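Local atomic coordinates of ureidoglycolate hydrolase (Arabidopsis thaliana, PDB entry 4PXE), a protein that hydrolyses (S)-ureidoglycolate to glyoxylate, ammonium and carbon dioxide in plant purine breakdown, working as a manganese-dependent homodimer of the peptidase M20 family. Residues N315-I318 and K319-E323. Numbering follows the deposited sequence.
Sequences NTVI and KKIQE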
# COMPACT_ATOMS: atom_id res chain seq x y z
N ASN A 315 -26.30 11.41 5.05
CA ASN A 315 -26.12 12.20 3.83
C ASN A 315 -25.46 13.55 4.09
O ASN A 315 -24.67 14.00 3.27
CB ASN A 315 -27.46 12.37 3.09
CG ASN A 315 -27.97 11.07 2.51
OD1 ASN A 315 -27.24 10.08 2.45
ND2 ASN A 315 -29.22 11.06 2.06
N THR A 316 -25.79 14.18 5.21
CA THR A 316 -25.14 15.44 5.60
C THR A 316 -23.64 15.23 5.78
O THR A 316 -22.84 16.07 5.37
CB THR A 316 -25.76 16.03 6.89
OG1 THR A 316 -27.11 16.43 6.62
CG2 THR A 316 -24.97 17.23 7.39
N VAL A 317 -23.25 14.10 6.34
CA VAL A 317 -21.83 13.79 6.49
C VAL A 317 -21.16 13.68 5.12
O VAL A 317 -20.08 14.25 4.91
CB VAL A 317 -21.59 12.50 7.31
CG1 VAL A 317 -20.11 12.14 7.31
CG2 VAL A 317 -22.06 12.68 8.74
N ILE A 318 -21.80 12.97 4.19
CA ILE A 318 -21.27 12.83 2.84
C ILE A 318 -21.11 14.19 2.14
O ILE A 318 -20.07 14.46 1.54
CB ILE A 318 -22.15 11.92 1.97
CG1 ILE A 318 -22.17 10.50 2.54
CG2 ILE A 318 -21.68 11.91 0.52
CD1 ILE A 318 -23.18 9.61 1.84
N LYS A 319 -22.12 15.05 2.24
CA LYS A 319 -22.03 16.38 1.64
C LYS A 319 -20.86 17.18 2.22
O LYS A 319 -20.12 17.84 1.47
CB LYS A 319 -23.34 17.16 1.84
CG LYS A 319 -24.55 16.47 1.25
CD LYS A 319 -25.74 17.42 1.16
CE LYS A 319 -27.06 16.67 1.00
NZ LYS A 319 -27.59 16.20 2.31
N LYS A 320 -20.68 17.12 3.53
CA LYS A 320 -19.58 17.83 4.19
C LYS A 320 -18.23 17.27 3.75
O LYS A 320 -17.28 18.03 3.57
CB LYS A 320 -19.69 17.77 5.71
CG LYS A 320 -20.89 18.53 6.30
CD LYS A 320 -20.91 18.34 7.80
CE LYS A 320 -21.93 19.22 8.49
NZ LYS A 320 -21.88 18.95 9.96
N ILE A 321 -18.15 15.95 3.59
CA ILE A 321 -16.89 15.36 3.13
C ILE A 321 -16.54 15.85 1.72
O ILE A 321 -15.37 16.18 1.45
CB ILE A 321 -16.94 13.82 3.18
CG1 ILE A 321 -16.97 13.35 4.64
CG2 ILE A 321 -15.73 13.21 2.45
CD1 ILE A 321 -17.33 11.89 4.81
N GLN A 322 -17.53 15.95 0.84
CA GLN A 322 -17.27 16.45 -0.51
C GLN A 322 -16.84 17.91 -0.49
O GLN A 322 -15.91 18.30 -1.21
CB GLN A 322 -18.47 16.26 -1.43
CG GLN A 322 -18.13 16.58 -2.88
CD GLN A 322 -19.11 16.00 -3.87
OE1 GLN A 322 -20.12 15.39 -3.50
NE2 GLN A 322 -18.82 16.17 -5.16
N GLU A 323 -17.48 18.71 0.35
CA GLU A 323 -17.08 20.11 0.53
C GLU A 323 -15.64 20.21 1.02
O GLU A 323 -14.84 20.99 0.49
CB GLU A 323 -18.04 20.83 1.48
CG GLU A 323 -19.42 21.06 0.88
CD GLU A 323 -20.47 21.54 1.88
OE1 GLU A 323 -20.17 21.58 3.09
OE2 GLU A 323 -21.59 21.87 1.44
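N315 O accepts the backbone N-H of K319 at 2.9 Å, and this i to i+4 bond is one of four in a run of regular alpha helix. The turns belong to helix 311-332, within the region involved in dimerization. Three more bonds of the same kind follow: K320 N to T316 O, I321 N to V317 O and Q322 N to I318 O. All four are fairly straight, with N-H...O angles of 154° to 166°. Each of the four carbonyls therefore has an amide partner one turn on.

Three polar side chains have partners outside this run of residues. T316 OG1 turns back beside its own backbone N and bonds to A312 O. N315 OD1 accepts a hydrogen bond from Q344 NE2. K320 runs out extended alongside T316, its CE 3.8 Å from T316 CG2. Its NZ ends in a salt bridge with E273. K319, by contrast, bends at its end: chi4 (83°) brings NZ back over the previous turn, 3.9 Å from N315 CB.

The apolar side faces the beta strands. I318 rests on A232 and L234 of strand 222-239 and on I341 of strand 335-344. I321 touches L234, F339 and, on helix 256-272, V267. Within the helix, V317 and I321 meet through one methyl each, V317 CG1 lying 3.7 Å from I321 CD1.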